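Local atomic coordinates of Thiol:disulfide interchange protein DsbA (Pseudomonas aeruginosa, PDB entry 4ZL8), a protein that probably promotes disulfide-bond formation in the periplasm by passing its own redox-active disulfide to other proteins. Residues Phe33-Pro38 with Gly85-Val90; His39-Glu44 with Ile98-Lys103; Phe78-Ser83 with Leu126-Ser131; Glu110-Leu115 with Val120-Phe125. The protein carries 1 engineered substitution. All coordinates share one frame; numbering follows the deposited sequence.

Interaction 1 of 4, residues Phe33-Pro38 with Gly85-Val90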
# COMPACT_ATOMS: atom_id res chain seq x y z
N PHE A 33 -2.51 -0.13 -3.34
CA PHE A 33 -2.22 -1.27 -4.20
C PHE A 33 -3.29 -2.34 -4.01
O PHE A 33 -4.12 -2.27 -3.12
CB PHE A 33 -0.83 -1.85 -3.88
CG PHE A 33 -0.85 -2.80 -2.73
CD1 PHE A 33 -1.10 -2.34 -1.45
CD2 PHE A 33 -0.62 -4.14 -2.92
CE1 PHE A 33 -1.16 -3.22 -0.40
CE2 PHE A 33 -0.68 -5.02 -1.86
CZ PHE A 33 -0.93 -4.55 -0.61
N TRP A 34 -3.25 -3.35 -4.87
CA TRP A 34 -3.97 -4.59 -4.68
C TRP A 34 -2.99 -5.70 -5.05
O TRP A 34 -2.32 -5.63 -6.07
CB TRP A 34 -5.24 -4.61 -5.56
CG TRP A 34 -5.89 -5.95 -5.77
CD1 TRP A 34 -6.11 -6.92 -4.83
CD2 TRP A 34 -6.38 -6.46 -7.01
NE1 TRP A 34 -6.71 -8.00 -5.42
CE2 TRP A 34 -6.88 -7.75 -6.76
CE3 TRP A 34 -6.46 -5.95 -8.31
CZ2 TRP A 34 -7.44 -8.54 -7.75
CZ3 TRP A 34 -7.01 -6.75 -9.31
CH2 TRP A 34 -7.50 -8.02 -9.02
N TYR A 35 -2.92 -6.74 -4.24
CA TYR A 35 -2.03 -7.86 -4.54
C TYR A 35 -2.26 -8.46 -5.93
O TYR A 35 -1.31 -8.97 -6.53
CB TYR A 35 -2.19 -8.98 -3.52
CG TYR A 35 -1.54 -8.82 -2.16
CD1 TYR A 35 -0.18 -8.61 -2.02
CD2 TYR A 35 -2.28 -9.03 -1.01
CE1 TYR A 35 0.41 -8.55 -0.76
CE2 TYR A 35 -1.72 -8.97 0.23
CZ TYR A 35 -0.37 -8.76 0.36
OH TYR A 35 0.13 -8.73 1.64
N GLY A 36 -3.49 -8.44 -6.43
CA GLY A 36 -3.82 -9.05 -7.70
C GLY A 36 -3.62 -8.14 -8.92
O GLY A 36 -3.86 -8.57 -10.04
N CYS A 37 -3.18 -6.91 -8.68
CA CYS A 37 -3.04 -5.89 -9.71
C CYS A 37 -1.73 -6.12 -10.47
O CYS A 37 -0.66 -6.03 -9.89
CB CYS A 37 -3.12 -4.52 -9.01
SG CYS A 37 -2.26 -3.12 -9.75
N PRO A 38 -1.82 -6.42 -11.78
CA PRO A 38 -0.56 -6.72 -12.48
C PRO A 38 0.42 -5.53 -12.58
O PRO A 38 1.62 -5.77 -12.55
CB PRO A 38 -1.01 -7.18 -13.87
CG PRO A 38 -2.44 -7.27 -13.85
CD PRO A 38 -3.00 -6.70 -12.60
N GLY A 85 2.26 -8.98 12.21
CA GLY A 85 3.65 -8.56 12.18
C GLY A 85 4.49 -9.33 11.17
O GLY A 85 5.71 -9.33 11.29
N VAL A 86 3.84 -9.97 10.19
CA VAL A 86 4.54 -10.85 9.25
C VAL A 86 4.41 -10.44 7.78
O VAL A 86 4.94 -11.14 6.91
CB VAL A 86 4.06 -12.31 9.38
CG1 VAL A 86 4.26 -12.81 10.80
CG2 VAL A 86 2.61 -12.43 8.95
N GLU A 87 3.74 -9.34 7.47
CA GLU A 87 3.51 -9.03 6.06
C GLU A 87 4.82 -8.86 5.32
O GLU A 87 4.94 -9.36 4.20
CB GLU A 87 2.62 -7.81 5.86
CG GLU A 87 1.91 -7.76 4.50
CD GLU A 87 2.76 -7.19 3.38
OE1 GLU A 87 3.71 -6.44 3.65
OE2 GLU A 87 2.43 -7.50 2.20
N HIS A 88 5.77 -8.16 5.91
CA HIS A 88 7.03 -7.88 5.23
C HIS A 88 7.71 -9.18 4.86
O HIS A 88 8.30 -9.28 3.78
CB HIS A 88 7.95 -7.03 6.11
CG HIS A 88 9.30 -6.79 5.52
ND1 HIS A 88 9.58 -5.71 4.72
CD2 HIS A 88 10.46 -7.48 5.64
CE1 HIS A 88 10.85 -5.75 4.36
NE2 HIS A 88 11.41 -6.81 4.91
N ASP A 89 7.60 -10.18 5.73
CA ASP A 89 8.30 -11.44 5.55
C ASP A 89 7.72 -12.32 4.44
O ASP A 89 8.45 -13.09 3.82
CB ASP A 89 8.29 -12.23 6.86
CG ASP A 89 8.84 -11.43 8.04
OD1 ASP A 89 9.94 -10.84 7.92
OD2 ASP A 89 8.16 -11.39 9.09
N VAL A 90 6.42 -12.19 4.18
CA VAL A 90 5.74 -13.01 3.18
C VAL A 90 5.25 -12.19 1.98
O VAL A 90 4.63 -12.73 1.07
CB VAL A 90 4.55 -13.78 3.78
CG1 VAL A 90 4.98 -14.63 4.98
CG2 VAL A 90 3.42 -12.84 4.18

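Interaction 2 of 4, residues His39-Glu44 with Ile98-Lys103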
# COMPACT_ATOMS: atom_id res chain seq x y z
N HIS A 39 -0.08 -4.30 -12.72
CA HIS A 39 0.84 -3.17 -12.73
C HIS A 39 1.52 -3.03 -11.37
O HIS A 39 2.68 -2.59 -11.30
CB HIS A 39 0.13 -1.86 -13.05
CG HIS A 39 -0.38 -1.76 -14.45
ND1 HIS A 39 -0.72 -0.55 -15.03
CD2 HIS A 39 -0.65 -2.70 -15.39
CE1 HIS A 39 -1.15 -0.75 -16.26
NE2 HIS A 39 -1.13 -2.05 -16.50
N CYS A 40 0.81 -3.36 -10.30
CA CYS A 40 1.36 -3.30 -8.96
C CYS A 40 2.50 -4.31 -8.84
O CYS A 40 3.60 -3.99 -8.36
CB CYS A 40 0.28 -3.59 -7.93
SG CYS A 40 -1.18 -2.44 -8.02
N TYR A 41 2.25 -5.53 -9.30
CA TYR A 41 3.29 -6.56 -9.34
C TYR A 41 4.51 -6.07 -10.11
O TYR A 41 5.65 -6.21 -9.65
CB TYR A 41 2.72 -7.86 -9.93
CG TYR A 41 3.70 -9.01 -10.05
CD1 TYR A 41 4.28 -9.57 -8.94
CD2 TYR A 41 4.02 -9.54 -11.28
CE1 TYR A 41 5.16 -10.62 -9.04
CE2 TYR A 41 4.90 -10.59 -11.40
CZ TYR A 41 5.46 -11.13 -10.27
OH TYR A 41 6.35 -12.17 -10.37
N ALA A 42 4.27 -5.48 -11.28
CA ALA A 42 5.38 -5.07 -12.13
C ALA A 42 6.18 -3.90 -11.54
O ALA A 42 7.34 -3.73 -11.88
CB ALA A 42 4.86 -4.70 -13.50
N PHE A 43 5.55 -3.10 -10.68
CA PHE A 43 6.20 -1.97 -10.01
C PHE A 43 7.06 -2.41 -8.84
O PHE A 43 7.98 -1.68 -8.44
CB PHE A 43 5.11 -1.01 -9.54
CG PHE A 43 5.59 0.35 -9.07
CD1 PHE A 43 6.62 1.03 -9.69
CD2 PHE A 43 4.89 0.97 -8.05
CE1 PHE A 43 7.00 2.31 -9.24
CE2 PHE A 43 5.25 2.24 -7.61
CZ PHE A 43 6.30 2.91 -8.22
N GLU A 44 6.80 -3.59 -8.28
CA GLU A 44 7.52 -4.02 -7.08
C GLU A 44 9.05 -3.95 -7.18
O GLU A 44 9.69 -3.48 -6.23
CB GLU A 44 7.08 -5.43 -6.66
CG GLU A 44 5.68 -5.44 -6.07
CD GLU A 44 5.64 -4.88 -4.67
OE1 GLU A 44 6.13 -5.56 -3.77
OE2 GLU A 44 5.14 -3.75 -4.49
N ILE A 98 0.23 -15.28 -6.46
CA ILE A 98 -0.89 -14.81 -7.25
C ILE A 98 -0.53 -14.65 -8.72
O ILE A 98 -1.29 -15.05 -9.58
CB ILE A 98 -1.42 -13.51 -6.67
CG1 ILE A 98 -2.12 -13.79 -5.34
CG2 ILE A 98 -2.38 -12.80 -7.63
CD1 ILE A 98 -2.43 -12.56 -4.48
N HIS A 99 0.66 -14.14 -9.01
CA HIS A 99 1.00 -13.79 -10.38
C HIS A 99 1.83 -14.82 -11.11
O HIS A 99 1.81 -14.86 -12.31
CB HIS A 99 1.71 -12.43 -10.44
CG HIS A 99 0.83 -11.31 -10.02
ND1 HIS A 99 0.00 -10.65 -10.90
CD2 HIS A 99 0.60 -10.78 -8.80
CE1 HIS A 99 -0.69 -9.74 -10.24
NE2 HIS A 99 -0.35 -9.80 -8.96
N LYS A 100 2.56 -15.65 -10.39
CA LYS A 100 3.36 -16.67 -11.06
C LYS A 100 2.80 -18.07 -10.83
O LYS A 100 2.85 -18.91 -11.74
CB LYS A 100 4.82 -16.59 -10.60
CG LYS A 100 5.54 -15.34 -11.09
CD LYS A 100 5.38 -15.11 -12.58
CE LYS A 100 6.18 -13.89 -13.05
NZ LYS A 100 5.45 -13.11 -14.09
N GLU A 101 2.29 -18.34 -9.63
CA GLU A 101 1.87 -19.70 -9.28
C GLU A 101 0.37 -19.94 -9.49
O GLU A 101 -0.13 -21.02 -9.17
CB GLU A 101 2.24 -20.01 -7.84
CG GLU A 101 3.71 -19.82 -7.49
CD GLU A 101 3.94 -19.86 -5.98
OE1 GLU A 101 3.11 -20.44 -5.26
OE2 GLU A 101 4.95 -19.29 -5.51
N HIS A 102 -0.34 -18.94 -9.99
CA HIS A 102 -1.76 -19.09 -10.32
C HIS A 102 -2.65 -19.34 -9.10
O HIS A 102 -3.77 -19.84 -9.25
CB HIS A 102 -1.94 -20.21 -11.35
CG HIS A 102 -1.19 -19.99 -12.63
ND1 HIS A 102 -1.25 -18.81 -13.34
CD2 HIS A 102 -0.35 -20.80 -13.32
CE1 HIS A 102 -0.49 -18.91 -14.41
NE2 HIS A 102 0.07 -20.10 -14.43
N LYS A 103 -2.19 -18.99 -7.91
CA LYS A 103 -3.00 -19.18 -6.72
C LYS A 103 -3.97 -18.01 -6.57
O LYS A 103 -3.58 -16.85 -6.73
CB LYS A 103 -2.11 -19.32 -5.48
CG LYS A 103 -1.24 -20.57 -5.55
CD LYS A 103 -0.35 -20.73 -4.34
CE LYS A 103 0.50 -21.99 -4.44
NZ LYS A 103 -0.30 -23.22 -4.29

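Interaction 3 of 4, residues Phe78-Ser83 with Leu126-Ser131. Engineered in segment 78-83: I82 (natural residue Glu).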
# COMPACT_ATOMS: atom_id res chain seq x y z
N PHE A 78 -3.96 -8.71 3.54
CA PHE A 78 -2.86 -7.77 3.80
C PHE A 78 -2.92 -7.24 5.23
O PHE A 78 -1.93 -7.26 5.97
CB PHE A 78 -2.90 -6.60 2.83
CG PHE A 78 -1.91 -5.51 3.15
CD1 PHE A 78 -0.59 -5.61 2.75
CD2 PHE A 78 -2.31 -4.39 3.84
CE1 PHE A 78 0.31 -4.62 3.05
CE2 PHE A 78 -1.40 -3.40 4.13
CZ PHE A 78 -0.08 -3.52 3.73
N LEU A 79 -4.09 -6.74 5.62
CA LEU A 79 -4.22 -6.13 6.93
C LEU A 79 -4.05 -7.14 8.06
O LEU A 79 -3.52 -6.82 9.11
CB LEU A 79 -5.56 -5.39 7.07
CG LEU A 79 -5.70 -4.19 6.17
CD1 LEU A 79 -7.14 -3.68 6.15
CD2 LEU A 79 -4.76 -3.08 6.55
N THR A 80 -4.48 -8.38 7.82
CA THR A 80 -4.29 -9.46 8.78
C THR A 80 -2.81 -9.73 8.98
O THR A 80 -2.33 -9.86 10.11
CB THR A 80 -5.03 -10.74 8.33
OG1 THR A 80 -6.44 -10.47 8.33
CG2 THR A 80 -4.76 -11.88 9.27
N LEU A 81 -2.07 -9.80 7.88
CA LEU A 81 -0.64 -10.05 7.95
C LEU A 81 0.10 -8.91 8.64
O LEU A 81 1.03 -9.14 9.42
CB LEU A 81 -0.07 -10.29 6.55
CG LEU A 81 -0.60 -11.53 5.83
CD1 LEU A 81 -0.18 -11.51 4.37
CD2 LEU A 81 -0.15 -12.78 6.52
N ILE A 82 -0.29 -7.67 8.35
CA ILE A 82 0.25 -6.52 9.09
C ILE A 82 0.00 -6.65 10.60
O ILE A 82 0.92 -6.49 11.41
CB ILE A 82 -0.36 -5.20 8.58
CG1 ILE A 82 0.15 -4.88 7.18
CG2 ILE A 82 -0.04 -4.06 9.53
CD1 ILE A 82 1.60 -4.53 7.11
N SER A 83 -1.22 -6.99 10.99
CA SER A 83 -1.55 -7.14 12.41
C SER A 83 -0.69 -8.21 13.06
O SER A 83 -0.24 -8.06 14.22
CB SER A 83 -3.02 -7.52 12.55
OG SER A 83 -3.36 -7.88 13.88
N LEU A 126 -6.41 -17.11 10.88
CA LEU A 126 -7.86 -17.17 10.75
C LEU A 126 -8.56 -16.34 11.84
O LEU A 126 -9.50 -15.61 11.54
CB LEU A 126 -8.34 -18.62 10.76
CG LEU A 126 -7.91 -19.42 9.51
CD1 LEU A 126 -8.24 -20.87 9.69
CD2 LEU A 126 -8.58 -18.89 8.26
N SER A 127 -8.12 -16.45 13.10
CA SER A 127 -8.72 -15.68 14.19
C SER A 127 -8.54 -14.18 13.95
O SER A 127 -9.46 -13.39 14.18
CB SER A 127 -8.08 -16.06 15.52
OG SER A 127 -8.62 -15.31 16.60
N THR A 128 -7.36 -13.79 13.49
CA THR A 128 -7.11 -12.38 13.21
C THR A 128 -7.93 -11.90 12.02
O THR A 128 -8.55 -10.85 12.05
CB THR A 128 -5.60 -12.11 12.96
OG1 THR A 128 -4.84 -12.55 14.09
CG2 THR A 128 -5.33 -10.63 12.75
N TYR A 129 -7.97 -12.70 10.96
CA TYR A 129 -8.71 -12.32 9.76
C TYR A 129 -10.16 -12.01 10.08
O TYR A 129 -10.72 -11.06 9.53
CB TYR A 129 -8.61 -13.45 8.73
CG TYR A 129 -9.23 -13.16 7.37
CD1 TYR A 129 -8.46 -12.65 6.34
CD2 TYR A 129 -10.57 -13.44 7.12
CE1 TYR A 129 -9.01 -12.40 5.10
CE2 TYR A 129 -11.12 -13.20 5.87
CZ TYR A 129 -10.33 -12.66 4.87
OH TYR A 129 -10.88 -12.41 3.63
N ASN A 130 -10.76 -12.79 10.96
CA ASN A 130 -12.17 -12.65 11.30
C ASN A 130 -12.42 -11.73 12.49
O ASN A 130 -13.55 -11.59 12.93
CB ASN A 130 -12.77 -14.04 11.56
CG ASN A 130 -12.83 -14.88 10.30
OD1 ASN A 130 -13.25 -14.41 9.26
ND2 ASN A 130 -12.40 -16.13 10.40
N SER A 131 -11.37 -11.09 12.98
CA SER A 131 -11.46 -10.34 14.24
C SER A 131 -12.13 -8.97 14.10
O SER A 131 -12.15 -8.36 13.03
CB SER A 131 -10.09 -10.12 14.86
OG SER A 131 -9.31 -9.20 14.09
O HOH W 1 -2.64 -10.73 14.95

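Interaction 4 of 4, residues Glu110-Leu115 with Val120-Phe125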
# COMPACT_ATOMS: atom_id res chain seq x y z
N GLU A 110 -8.07 -20.85 2.00
CA GLU A 110 -7.03 -20.93 0.99
C GLU A 110 -5.82 -20.10 1.41
O GLU A 110 -4.67 -20.54 1.24
CB GLU A 110 -7.51 -20.45 -0.37
CG GLU A 110 -6.54 -20.84 -1.44
CD GLU A 110 -6.82 -20.19 -2.76
OE1 GLU A 110 -8.00 -19.77 -3.00
OE2 GLU A 110 -5.83 -20.13 -3.55
N MET A 111 -6.06 -18.91 1.93
CA MET A 111 -4.96 -18.05 2.36
C MET A 111 -4.16 -18.72 3.45
O MET A 111 -2.94 -18.76 3.40
CB MET A 111 -5.49 -16.73 2.89
CG MET A 111 -6.24 -15.88 1.89
SD MET A 111 -7.14 -14.61 2.81
CE MET A 111 -8.00 -13.82 1.47
N ALA A 112 -4.85 -19.25 4.45
CA ALA A 112 -4.17 -19.81 5.60
C ALA A 112 -3.32 -21.00 5.18
O ALA A 112 -2.22 -21.20 5.68
CB ALA A 112 -5.17 -20.22 6.66
N ASP A 113 -3.85 -21.83 4.29
CA ASP A 113 -3.13 -23.01 3.84
C ASP A 113 -1.85 -22.61 3.10
O ASP A 113 -0.79 -23.18 3.32
CB ASP A 113 -4.04 -23.87 2.96
CG ASP A 113 -5.09 -24.61 3.76
OD1 ASP A 113 -4.97 -24.64 5.00
OD2 ASP A 113 -6.03 -25.15 3.15
N PHE A 114 -1.96 -21.63 2.23
CA PHE A 114 -0.78 -21.13 1.53
C PHE A 114 0.21 -20.52 2.52
O PHE A 114 1.42 -20.81 2.47
CB PHE A 114 -1.16 -20.07 0.50
CG PHE A 114 0.02 -19.29 -0.01
CD1 PHE A 114 0.93 -19.88 -0.85
CD2 PHE A 114 0.26 -17.99 0.40
CE1 PHE A 114 2.04 -19.19 -1.29
CE2 PHE A 114 1.37 -17.30 -0.05
CZ PHE A 114 2.25 -17.89 -0.88
N LEU A 115 -0.28 -19.66 3.39
CA LEU A 115 0.58 -18.91 4.30
C LEU A 115 1.26 -19.82 5.32
O LEU A 115 2.37 -19.54 5.75
CB LEU A 115 -0.21 -17.80 4.97
CG LEU A 115 -0.66 -16.68 4.03
CD1 LEU A 115 -1.73 -15.85 4.73
CD2 LEU A 115 0.54 -15.82 3.59
N VAL A 120 3.42 -18.97 8.55
CA VAL A 120 2.38 -18.25 9.27
C VAL A 120 1.43 -19.20 9.99
O VAL A 120 0.86 -20.10 9.39
CB VAL A 120 1.59 -17.36 8.30
CG1 VAL A 120 0.49 -16.56 9.01
CG2 VAL A 120 2.54 -16.42 7.59
N ASP A 121 1.25 -18.95 11.28
CA ASP A 121 0.34 -19.69 12.16
C ASP A 121 -1.09 -19.61 11.60
O ASP A 121 -1.67 -18.53 11.53
CB ASP A 121 0.46 -19.03 13.54
CG ASP A 121 -0.46 -19.62 14.59
OD1 ASP A 121 -0.14 -19.42 15.78
OD2 ASP A 121 -1.50 -20.23 14.27
N LYS A 122 -1.65 -20.76 11.19
CA LYS A 122 -2.94 -20.78 10.50
C LYS A 122 -4.07 -20.39 11.45
O LYS A 122 -4.96 -19.63 11.07
CB LYS A 122 -3.22 -22.16 9.87
CG LYS A 122 -4.68 -22.39 9.46
CD LYS A 122 -4.85 -23.62 8.55
CE LYS A 122 -6.29 -23.72 8.04
NZ LYS A 122 -6.52 -24.98 7.28
N GLU A 123 -4.05 -20.91 12.67
CA GLU A 123 -5.12 -20.60 13.62
C GLU A 123 -5.10 -19.12 13.98
O GLU A 123 -6.14 -18.47 14.09
CB GLU A 123 -5.03 -21.48 14.87
CG GLU A 123 -5.48 -22.92 14.65
CD GLU A 123 -6.80 -23.02 13.88
OE1 GLU A 123 -7.80 -22.41 14.31
OE2 GLU A 123 -6.82 -23.69 12.82
N LYS A 124 -3.91 -18.55 14.16
CA LYS A 124 -3.82 -17.12 14.44
C LYS A 124 -4.20 -16.28 13.22
O LYS A 124 -4.86 -15.25 13.35
CB LYS A 124 -2.42 -16.74 14.93
CG LYS A 124 -2.29 -15.29 15.37
CD LYS A 124 -3.09 -15.02 16.63
CE LYS A 124 -2.92 -13.59 17.12
NZ LYS A 124 -3.69 -13.35 18.38
N PHE A 125 -3.82 -16.71 12.03
CA PHE A 125 -4.24 -16.01 10.83
C PHE A 125 -5.77 -15.97 10.74
O PHE A 125 -6.35 -14.91 10.53
CB PHE A 125 -3.67 -16.64 9.56
CG PHE A 125 -4.14 -15.95 8.31
CD1 PHE A 125 -3.49 -14.82 7.85
CD2 PHE A 125 -5.28 -16.37 7.66
CE1 PHE A 125 -3.95 -14.15 6.73
CE2 PHE A 125 -5.74 -15.70 6.53
CZ PHE A 125 -5.08 -14.60 6.07
O HOH W 2 -1.63 -19.40 7.80

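Interaction 1 of 4, residues Phe33-Pro38 with Gly85-Val90
Y35 and E87 meet at the ends of two long side chains whose CA atoms stand 12.0 Å apart, a good illustration of how one buried polar bond can span the gap between a loop and a helix. In Y35, CB lies against I98 on helix 87-99. CG is anti to the carbonyl carbon (chi1 -77°), which sends the ring across toward E87. On one face, off centre, the ring carries CE2 of F33, 3.6 Å above its plane, while F95 makes an edge-to-face contact with it. At CE1 and CZ the ring edge comes up to the carboxylate, with E87 OE2 3.6 Å from Y35 CZ and near the ring plane. The hydroxyl completes the approach: Y35 OH donates to E87 OE2 at 2.7 Å, and OE2 accepts on its anti lone pair, the one away from OE1; E87 CG lies 3.5 Å from the same Y35 OH. The bend of E87 at chi2 (-83°) swings the carboxylate toward the hydroxyl; its plane lies 28° from that of the ring, nearly coplanar. OE2 also bonds to H91 ND1, so this buried oxygen is gripped by two groups, the Y35 hydroxyl and the H91 ring. Y35 itself lies in a type I turn, W34 to C37, that leads into helix 38-52 and the redox-active C37-C40 disulfide of the thioredoxin fold. The contact therefore ties the loop that follows strand 27-33 to the first turn of helix 87-99, with F78 of helix 70-84 packed against both Y35 and E87.

Interaction 2 of 4, residues His39-Glu44 with Ile98-Lys103
Y41 and H99 bring helix 38-52 and the end of helix 87-99 to a CA separation of 7.7 Å, the closest CA pair between the two segments. In the thioredoxin fold of DsbA the first of these helices starts at the redox-active C37-C40 pair, and here its flank meets the helical part of the protein through an offset stack. The Y41 and H99 rings are almost parallel, 6° apart, with centroids separated by 4.5 Å. Their side chains run past each other in opposite directions, and each CB ends up over the partner's ring: Y41 CB is 3.7 Å from the H99 centroid, and H99 CB the same distance from the Y41 centroid, two reciprocal CH-pi contacts. Y41 reaches this position with CG anti to its own N (chi1 179°). I98 CG2 packs on the other face of the imidazole, whose NE2 bonds to the carbonyl oxygen of Y35 and so fixes the ring's rotation. K100 crosses the phenol at about a right angle. Its chain, bent at chi2 and again at chi4, places NZ near the ring plane, 3.7 Å from Y41 CE2. The Y41 hydroxyl, which is hydrogen-bonded to E96, lies 3.2 Å from K100 CE.

Interaction 3 of 4, residues Phe78-Ser83 with Leu126-Ser131
T80 and Y129 draw two helices close together, with their CA atoms 5.4 Å apart, consistent with the two threonines, T80 and T128, facing each other between the helices. The conformation of T80 assigns its two branches different tasks. CG2 is anti to the backbone N and passes alongside T128, the two side chains running in opposite directions, with T80 CG2 3.7 Å from T128 CG2. OG1, beside the backbone N (chi1 -65°), bonds back to the carbonyl oxygen of Q76 one turn earlier, yet still lies 3.3 Å from Y129 CA and 3.6 Å from Y129 CD1. T128 repeats the pattern on its own helix: its methyl, CG2, lies against T80 and OG1 (chi1 -57°) bonds to the carbonyl oxygen of K124. At the solvent edge, a water gives a hydrogen bond to T128 OG1 at 3.0 Å; its link to S83 OG is uncertain, because that serine has two conformers. The Y129 side chain crosses that of T80 at about a right angle and packs against P108 and M111 of helix 108-116. The helix ends at Y129, and S131 OG donates to T128 O at 2.7 Å, in the carbonyl plane and on a lone pair, while capping the start of helix 132-148. Such helix-on-helix packing belongs to the all-helical region that DsbA proteins carry as an insertion in their thioredoxin fold.

Interaction 4 of 4, residues Glu110-Leu115 with Val120-Phe125
K122 NZ is gripped by two carboxylates, D113 across the contact and E109 one helical turn before it. D113 OD1 takes the bond on its syn lone pair at 2.8 Å, forming a salt bridge at the outer edge of the helical hairpin. The lysine gets there fully extended beyond CG, and its aliphatic part covers A112 on the way, with K122 CG 3.6 Å from A112 CB. This helical hairpin illustrates a simple division: a charged pair on the exposed side, apolar packing within. Across the connection, V120 N donates to L115 O at 3.0 Å, from a position 40° above the carbonyl plane. A water donates to both A112 O and V120 O, bridging the two backbones. D121 N-caps the second helix, its OD2 receiving K124 N at 2.9 Å. Inside, F125 is the centrepiece: with CG anti to its N (chi1 178°) the ring turns in toward the first helix. L115 CD1 sits over one face as a CH-pi contact, 3.4 Å from F125 CE1. The ring's edge faces M111 SD in a Met-aromatic contact, 5.1 Å from the F125 centroid, and M111 CB touches F125 CE2 at 3.8 Å. L115 CB meanwhile packs against V120 CB. The hairpin of helices 108-116 and 122-129 rests on two others: M111, V120 and F125 reach helix 70-84 at V73, M77, M84 and T80, while L115 and V120 lie against V94 and V90 of helix 87-99.

How the interactions relate
From the N terminus, the chain leaves strand 27-33 through segment 33-38 and enters helix 38-52 with 39-44. Both segments pair with residues at or next to the ends of helix 87-99: interaction 1 closes a loop at its start, interaction 2 a longer one at its end, and the two cross. Segment 78-83, on helix 70-84, lies inside both loops but finds its partner only at 126-131, so interaction 3 crosses each of them. Interaction 4 is a short local closure nested within the loop of interaction 3 and follows interactions 1 and 2 in series. Thus interactions 1 and 2 bind the active-site region of the thioredoxin fold to the helical region, which interactions 3 and 4 hold together.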